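Side-chain contacts in OXA-46 oxacillinase (Pseudomonas aeruginosa, PDB 3IF6), which probably hydrolyses the beta-lactam ring of penicillin-like antibiotics, as a class D serine beta-lactamase: residues D110-L113 with R114-M117; I132-D135 with K136-Y140; D238-R242 with T243-F247. All blocks are in the same frame, centred on the assembly; numbering follows the deposited sequence.

Contact 1. Residues D110-L113 with R114-M117; sequences DQDL and RSAM. With EDO (1,2-ethanediol), chain K.
Asp112 caps the amino end of helix 113-118, and the N-H of Ser115, three residues on, donates to it. In this N-cap bond, Asp112 OD1 accepts from Ser115 N at 2.9 Å, nearly straight and close to the axis of the carboxylate C-O. With CG between the backbone N and the carbonyl carbon (chi1 57°), the carboxylate is turned forward to the first turn, and a short acidic side chain suits a place where amide N-H groups lack a preceding turn and the helix dipole would probably favour negative charge. In the backbone, Asp112 O enters the helix pattern, taking Ala116 N at 3.0 Å, while Met117 N bonds only weakly to Leu113 O.

Side-chain polar contacts centre on the Ser115 hydroxyl. Its OG lies 2.8 Å from Gln111 OE1 and 3.0 Å from Asp112 O, and a single proton could serve either acceptor. The other end of the Gln111 amide is held through NE2 by Gln109 O, which helps fix the bent glutamine over the turn.

Leu113 and Met117 pack on Thr79 of helix 75-84; separately, Ala116 O accepts from Lys75 NZ. Arg114 leads away from the turn to a salt bridge with Asp195. At the edge of the cap, a 1,2-ethanediol, probably from the crystallisation liquor, offers O1 to Asp112 OD2 in a weak bond of 3.5 Å.

Contact 2. Residues I132-D135 with K136-Y140; sequences IGED and KARRY
Ile132 brings its CG2 methyl against the next turns of the chain, 4.0 Å from Ala137 CB and 3.9 Å from Tyr140 CE2. The methyl meets the tyrosine ring at its edge and in its plane. With CG1 beside the backbone N (chi1 -65°), CG2 lies anti to that N and faces Ala137, whose small side chain fits the close approach. This buried side continues into helix 75-84, where Phe81 stacks on the Tyr140 ring and Asp84 takes the tyrosine hydroxyl.

All of this lies within helix 122-144, which is kinked here: Glu134 and Asp135 have no N-H bond to the preceding turn. Gly133 has a positive phi (71°), a conformation easily adopted without a side chain. Its carbonyl still accepts from Ala137 N, but a water bridges Ile132 O and Lys136 N, lying 2.9 Å from the first and 2.6 Å from the second.

The other side is charged and looser. Asp135 and Arg139 are its solvent-facing residues, joined through the backbone by Arg139 N to Asp135 O. Beside them, partly exposed, Glu134 extends to Arg138, and OE1 accepts from Arg138 NE at 2.9 Å in a salt bridge one turn apart. The donor comes on the anti side, but tilted out of the carboxylate plane; carboxylate and guanidinium planes are 71° apart. Pro151 O engages NH1 of the same arginine.

Contact 3. Residues D238-R242 with T243-F247; sequences DTPNR and TDDLF
Asp245 folds its carboxylate back against Asn241. Asn241 ND2 donates to Asp245 OD1 at 3.1 Å, the oxygen lying almost exactly in the amide plane while the donor approaches on the syn side, 24° out of the carboxylate plane. The amide and carboxylate planes stand 81° apart. The backbone N of Asn241 also points at Asp245 OD2, a bond to be taken with caution because the placement of that oxygen is less sure. An aspartate suits this place, since OD1 alone takes both Asn241 ND2 and Lys248 NZ. The residue is buried, and its charge is probably balanced by the salt bridge to that lysine.

Beside this polar pair, Thr239 and Asp245 run past each other in opposite directions, with Thr239 CG2 3.9 Å from Asp245 CB. The same methyl comes to 4.1 Å from Leu246 CD1. One rotation of the threonine (chi1 59°) sets CG2 beside the backbone N, where it meets Asp245, and OG1 where it accepts from Trp213 NE1; a branched side chain with one methyl and one hydroxyl suits both neighbours.

Further out, backbone bonds close the chain: Asp245 N bonds to Arg242 O at 3.0 Å, and Asp244 N makes a weaker bond to Asn241 O. Asp238, at the end of its strand, is held by Arg63. Pro240 and Asn241 occupy the corners of a type I beta turn from Thr239 to Arg242, which with the helix-like residues 243-246 after it joins strand 229-238 to helix 247-259 in the penicillin-binding transpeptidase fold.

The three contacts follow one another along the chain and do not touch. Contacts 1 and 2 have centres about 22 Å apart, and their helices, 113-118 and 122-144, are successive; both lean on helix 75-84, contact 1 through Thr79 and contact 2 through Phe81. Contact 3 lies apart, its centre about 25 Å from that of contact 1 and 33 Å from that of contact 2. Contacts 1 and 3 approach the predicted acylated serine, Ser72: the side chain of Met117 is about 8 Å from its side chain and that of Leu246 about 10 Å. The Leu246 side chain is also about 5 Å from a bound tartaric acid, probably from the crystallisation liquor. Contact 2 is remote from this site.

Contact 1. Residues D110-L113 with R114-M117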
loop_
_atom_site.group_PDB
_atom_site.type_symbol
_atom_site.label_atom_id
_atom_site.label_comp_id
_atom_site.label_asym_id
_atom_site.label_seq_id
_atom_site.Cartn_x
_atom_site.Cartn_y
_atom_site.Cartn_z
ATOM N N ASP B 110 -18.899 2.837 11.097
ATOM C CA ASP B 110 -18.499 3.720 10.020
ATOM C C ASP B 110 -17.749 2.904 8.970
ATOM O O ASP B 110 -16.869 2.111 9.301
ATOM C CB ASP B 110 -17.553 4.830 10.569
ATOM C CG ASP B 110 -18.295 5.987 11.346
ATOM O OD1 ASP B 110 -19.504 6.306 11.107
ATOM O OD2 ASP B 110 -17.608 6.614 12.199
ATOM N N GLN B 111 -18.111 3.097 7.708
ATOM C CA GLN B 111 -17.438 2.443 6.603
ATOM C C GLN B 111 -16.734 3.516 5.817
ATOM O O GLN B 111 -17.147 4.675 5.782
ATOM C CB GLN B 111 -18.410 1.651 5.698
ATOM C CG GLN B 111 -19.228 0.511 6.397
ATOM C CD GLN B 111 -18.381 -0.536 7.091
ATOM O OE1 GLN B 111 -17.368 -0.965 6.552
ATOM N NE2 GLN B 111 -18.791 -0.958 8.308
ATOM N N ASP B 112 -15.624 3.135 5.220
ATOM C CA ASP B 112 -14.946 4.010 4.293
ATOM C C ASP B 112 -14.488 3.058 3.208
ATOM O O ASP B 112 -14.724 1.844 3.324
ATOM C CB ASP B 112 -13.767 4.729 4.972
ATOM C CG ASP B 112 -12.747 3.763 5.598
ATOM O OD1 ASP B 112 -12.784 2.543 5.358
ATOM O OD2 ASP B 112 -11.865 4.237 6.316
ATOM N N LEU B 113 -13.839 3.606 2.192
ATOM C CA LEU B 113 -13.300 2.856 1.062
ATOM C C LEU B 113 -12.483 1.630 1.427
ATOM O O LEU B 113 -12.564 0.616 0.738
ATOM C CB LEU B 113 -12.472 3.794 0.172
ATOM C CG LEU B 113 -13.026 4.184 -1.193
ATOM C CD1 LEU B 113 -14.525 3.963 -1.323
ATOM C CD2 LEU B 113 -12.635 5.583 -1.543
ATOM N N ARG B 114 -11.752 1.724 2.536
ATOM C CA ARG B 114 -10.871 0.680 3.027
ATOM C C ARG B 114 -11.558 -0.527 3.643
ATOM O O ARG B 114 -11.220 -1.652 3.317
ATOM C CB ARG B 114 -10.021 1.271 4.135
ATOM C CG ARG B 114 -8.901 0.388 4.595
ATOM C CD ARG B 114 -7.652 1.014 4.136
ATOM N NE ARG B 114 -6.914 0.061 3.373
ATOM C CZ ARG B 114 -5.941 0.377 2.525
ATOM N NH1 ARG B 114 -5.595 1.661 2.315
ATOM N NH2 ARG B 114 -5.330 -0.630 1.884
ATOM N N SER B 115 -12.457 -0.283 4.603
ATOM C CA SER B 115 -13.262 -1.338 5.222
ATOM C C SER B 115 -14.165 -2.021 4.175
ATOM O O SER B 115 -14.319 -3.254 4.204
ATOM C CB SER B 115 -14.103 -0.775 6.358
ATOM O OG SER B 115 -14.952 0.215 5.850
ATOM N N ALA B 116 -14.716 -1.196 3.272
ATOM C CA ALA B 116 -15.543 -1.623 2.124
ATOM C C ALA B 116 -14.822 -2.558 1.136
ATOM O O ALA B 116 -15.443 -3.479 0.587
ATOM C CB ALA B 116 -16.119 -0.398 1.366
ATOM N N MET B 117 -13.526 -2.312 0.928
ATOM C CA MET B 117 -12.695 -3.110 0.030
ATOM C C MET B 117 -12.335 -4.410 0.693
ATOM O O MET B 117 -12.232 -5.425 0.027
ATOM C CB MET B 117 -11.426 -2.367 -0.341
ATOM C CG MET B 117 -10.496 -3.125 -1.283
ATOM S SD MET B 117 -11.134 -3.274 -2.961
ATOM C CE MET B 117 -10.688 -1.715 -3.706
HETATM C C1 EDO K . -13.844 6.035 9.287
HETATM O O1 EDO K . -13.934 6.505 7.930
HETATM C C2 EDO K . -14.019 4.526 9.316
HETATM O O2 EDO K . -13.487 4.026 10.540
#

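Contact 2. Residues I132-D135 with K136-Y140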
loop_
_atom_site.group_PDB
_atom_site.type_symbol
_atom_site.label_atom_id
_atom_site.label_comp_id
_atom_site.label_asym_id
_atom_site.label_seq_id
_atom_site.Cartn_x
_atom_site.Cartn_y
_atom_site.Cartn_z
ATOM N N ILE B 132 -23.529 6.336 -9.928
ATOM C CA ILE B 132 -22.903 6.207 -11.244
ATOM C C ILE B 132 -23.973 6.096 -12.344
ATOM O O ILE B 132 -23.836 6.700 -13.411
ATOM C CB ILE B 132 -21.936 5.002 -11.293
ATOM C CG1 ILE B 132 -20.753 5.233 -10.337
ATOM C CG2 ILE B 132 -21.448 4.745 -12.722
ATOM C CD1 ILE B 132 -19.965 3.980 -10.009
ATOM N N GLY B 133 -25.032 5.332 -12.073
ATOM C CA GLY B 133 -26.106 5.112 -13.026
ATOM C C GLY B 133 -25.696 4.231 -14.195
ATOM O O GLY B 133 -24.497 4.078 -14.493
ATOM N N GLU B 134 -26.699 3.674 -14.874
ATOM C CA GLU B 134 -26.487 2.770 -16.008
ATOM C C GLU B 134 -25.564 3.325 -17.097
ATOM O O GLU B 134 -24.605 2.665 -17.491
ATOM C CB GLU B 134 -27.832 2.337 -16.615
ATOM C CG GLU B 134 -27.676 1.535 -17.904
ATOM C CD GLU B 134 -28.988 1.323 -18.678
ATOM O OE1 GLU B 134 -28.918 1.051 -19.904
ATOM O OE2 GLU B 134 -30.075 1.409 -18.054
ATOM N N ASP B 135 -25.857 4.533 -17.585
ATOM C CA ASP B 135 -25.208 5.034 -18.809
ATOM C C ASP B 135 -23.699 5.260 -18.616
ATOM O O ASP B 135 -22.906 4.929 -19.505
ATOM C CB ASP B 135 -25.912 6.301 -19.368
ATOM C CG ASP B 135 -27.410 6.063 -19.763
ATOM O OD1 ASP B 135 -27.817 4.905 -20.096
ATOM O OD2 ASP B 135 -28.185 7.059 -19.751
ATOM N N LYS B 136 -23.302 5.803 -17.461
ATOM C CA LYS B 136 -21.875 6.014 -17.186
ATOM C C LYS B 136 -21.180 4.690 -16.948
ATOM O O LYS B 136 -20.055 4.501 -17.397
ATOM C CB LYS B 136 -21.649 6.942 -16.005
ATOM C CG LYS B 136 -20.655 8.051 -16.315
ATOM C CD LYS B 136 -20.516 9.050 -15.184
ATOM C CE LYS B 136 -21.847 9.609 -14.751
ATOM N NZ LYS B 136 -21.697 10.406 -13.485
ATOM N N ALA B 137 -21.871 3.767 -16.283
ATOM C CA ALA B 137 -21.325 2.439 -15.987
ATOM C C ALA B 137 -21.014 1.662 -17.266
ATOM O O ALA B 137 -19.941 1.061 -17.389
ATOM C CB ALA B 137 -22.278 1.655 -15.080
ATOM N N ARG B 138 -21.956 1.695 -18.214
ATOM C CA ARG B 138 -21.788 1.088 -19.533
ATOM C C ARG B 138 -20.615 1.710 -20.271
ATOM O O ARG B 138 -19.829 1.014 -20.898
ATOM C CB ARG B 138 -23.080 1.231 -20.347
ATOM C CG ARG B 138 -24.263 0.438 -19.799
ATOM C CD ARG B 138 -25.436 0.395 -20.804
ATOM N NE ARG B 138 -26.538 -0.485 -20.392
ATOM C CZ ARG B 138 -26.553 -1.804 -20.574
ATOM N NH1 ARG B 138 -25.531 -2.414 -21.161
ATOM N NH2 ARG B 138 -27.594 -2.519 -20.158
ATOM N N ARG B 139 -20.505 3.030 -20.170
ATOM C CA ARG B 139 -19.451 3.817 -20.814
ATOM C C ARG B 139 -18.071 3.456 -20.257
ATOM O O ARG B 139 -17.124 3.215 -21.015
ATOM C CB ARG B 139 -19.751 5.326 -20.661
ATOM C CG ARG B 139 -19.083 6.255 -21.691
ATOM C CD ARG B 139 -18.908 7.709 -21.145
ATOM N NE ARG B 139 -17.846 7.781 -20.117
ATOM C CZ ARG B 139 -17.437 8.892 -19.490
ATOM N NH1 ARG B 139 -17.991 10.069 -19.757
ATOM N NH2 ARG B 139 -16.476 8.818 -18.580
ATOM N N TYR B 140 -17.982 3.399 -18.930
ATOM C CA TYR B 140 -16.786 2.958 -18.208
ATOM C C TYR B 140 -16.279 1.552 -18.552
ATOM O O TYR B 140 -15.086 1.349 -18.707
ATOM C CB TYR B 140 -17.058 2.976 -16.710
ATOM C CG TYR B 140 -17.070 4.329 -16.029
ATOM C CD1 TYR B 140 -16.060 5.273 -16.258
ATOM C CD2 TYR B 140 -18.059 4.625 -15.098
ATOM C CE1 TYR B 140 -16.069 6.507 -15.596
ATOM C CE2 TYR B 140 -18.085 5.829 -14.441
ATOM C CZ TYR B 140 -17.096 6.768 -14.689
ATOM O OH TYR B 140 -17.154 7.949 -14.014
HETATM O O HOH W 1 -25.071 7.034 -16.008
#

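Contact 3. Residues D238-R242 with T243-F247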
loop_
_atom_site.group_PDB
_atom_site.type_symbol
_atom_site.label_atom_id
_atom_site.label_comp_id
_atom_site.label_asym_id
_atom_site.label_seq_id
_atom_site.Cartn_x
_atom_site.Cartn_y
_atom_site.Cartn_z
ATOM N N ASP B 238 -13.944 -23.861 -8.810
ATOM C CA ASP B 238 -15.291 -24.240 -8.407
ATOM C C ASP B 238 -15.328 -24.387 -6.871
ATOM O O ASP B 238 -14.315 -24.708 -6.235
ATOM C CB ASP B 238 -15.702 -25.544 -9.069
ATOM C CG ASP B 238 -15.713 -25.462 -10.572
ATOM O OD1 ASP B 238 -16.140 -24.444 -11.169
ATOM O OD2 ASP B 238 -15.329 -26.452 -11.191
ATOM N N THR B 239 -16.495 -24.120 -6.286
ATOM C CA THR B 239 -16.633 -24.253 -4.854
ATOM C C THR B 239 -17.893 -25.041 -4.507
ATOM O O THR B 239 -18.905 -24.427 -4.129
ATOM C CB THR B 239 -16.642 -22.878 -4.111
ATOM O OG1 THR B 239 -17.713 -22.099 -4.590
ATOM C CG2 THR B 239 -15.332 -22.111 -4.253
ATOM N N PRO B 240 -17.834 -26.398 -4.614
ATOM C CA PRO B 240 -19.006 -27.179 -4.322
ATOM C C PRO B 240 -19.280 -27.244 -2.816
ATOM O O PRO B 240 -20.436 -27.434 -2.420
ATOM C CB PRO B 240 -18.652 -28.548 -4.898
ATOM C CG PRO B 240 -17.176 -28.655 -4.665
ATOM C CD PRO B 240 -16.708 -27.269 -5.027
ATOM N N ASN B 241 -18.259 -27.024 -2.010
ATOM C CA ASN B 241 -18.372 -26.996 -0.569
ATOM C C ASN B 241 -18.575 -25.590 -0.050
ATOM O O ASN B 241 -18.597 -25.344 1.130
ATOM C CB ASN B 241 -17.222 -27.707 0.102
ATOM C CG ASN B 241 -17.104 -29.116 -0.328
ATOM O OD1 ASN B 241 -17.987 -29.881 -0.144
ATOM N ND2 ASN B 241 -16.006 -29.453 -0.913
ATOM N N ARG B 242 -18.723 -24.676 -0.979
ATOM C CA ARG B 242 -19.111 -23.343 -0.675
ATOM C C ARG B 242 -18.114 -22.702 0.264
ATOM O O ARG B 242 -16.972 -22.635 -0.064
ATOM C CB ARG B 242 -20.556 -23.268 -0.218
ATOM C CG ARG B 242 -21.635 -23.497 -1.299
ATOM C CD ARG B 242 -22.991 -23.483 -0.610
ATOM N NE ARG B 242 -24.222 -23.731 -1.364
ATOM C CZ ARG B 242 -24.335 -23.729 -2.671
ATOM N NH1 ARG B 242 -23.283 -23.519 -3.440
ATOM N NH2 ARG B 242 -25.497 -23.957 -3.205
ATOM N N THR B 243 -18.560 -22.209 1.407
ATOM C CA THR B 243 -17.695 -21.502 2.329
ATOM C C THR B 243 -16.528 -22.339 2.784
ATOM O O THR B 243 -15.504 -21.817 3.050
ATOM C CB THR B 243 -18.425 -20.851 3.524
ATOM O OG1 THR B 243 -18.966 -21.826 4.378
ATOM C CG2 THR B 243 -19.503 -20.072 3.078
ATOM N N ASP B 244 -16.721 -23.637 2.879
ATOM C CA ASP B 244 -15.639 -24.587 3.199
ATOM C C ASP B 244 -14.532 -24.733 2.168
ATOM O O ASP B 244 -13.424 -25.134 2.529
ATOM C CB ASP B 244 -16.206 -25.969 3.493
ATOM C CG ASP B 244 -17.089 -25.988 4.698
ATOM O OD1 ASP B 244 -17.184 -25.012 5.464
ATOM O OD2 ASP B 244 -17.692 -27.015 4.886
ATOM N N ASP B 245 -14.813 -24.411 0.903
ATOM C CA ASP B 245 -13.780 -24.398 -0.117
ATOM C C ASP B 245 -12.950 -23.115 -0.188
ATOM O O ASP B 245 -11.927 -23.067 -0.883
ATOM C CB ASP B 245 -14.384 -24.644 -1.480
ATOM C CG ASP B 245 -14.651 -26.077 -1.724
ATOM O OD1 ASP B 245 -14.200 -26.913 -0.950
ATOM O OD2 ASP B 245 -15.347 -26.389 -2.673
ATOM N N LEU B 246 -13.383 -22.085 0.526
ATOM C CA LEU B 246 -12.939 -20.727 0.248
ATOM C C LEU B 246 -11.462 -20.529 0.557
ATOM O O LEU B 246 -10.794 -19.770 -0.125
ATOM C CB LEU B 246 -13.845 -19.718 0.975
ATOM C CG LEU B 246 -14.927 -18.906 0.209
ATOM C CD1 LEU B 246 -15.592 -19.590 -1.000
ATOM C CD2 LEU B 246 -15.980 -18.257 1.150
ATOM N N PHE B 247 -10.947 -21.244 1.553
ATOM C CA PHE B 247 -9.534 -21.178 1.915
ATOM C C PHE B 247 -8.602 -21.634 0.779
ATOM O O PHE B 247 -7.431 -21.297 0.772
ATOM C CB PHE B 247 -9.267 -22.002 3.174
ATOM C CG PHE B 247 -9.228 -23.497 2.918
ATOM C CD1 PHE B 247 -8.033 -24.132 2.583
ATOM C CD2 PHE B 247 -10.377 -24.263 2.995
ATOM C CE1 PHE B 247 -7.990 -25.484 2.356
ATOM C CE2 PHE B 247 -10.329 -25.628 2.754
ATOM C CZ PHE B 247 -9.137 -26.228 2.427
#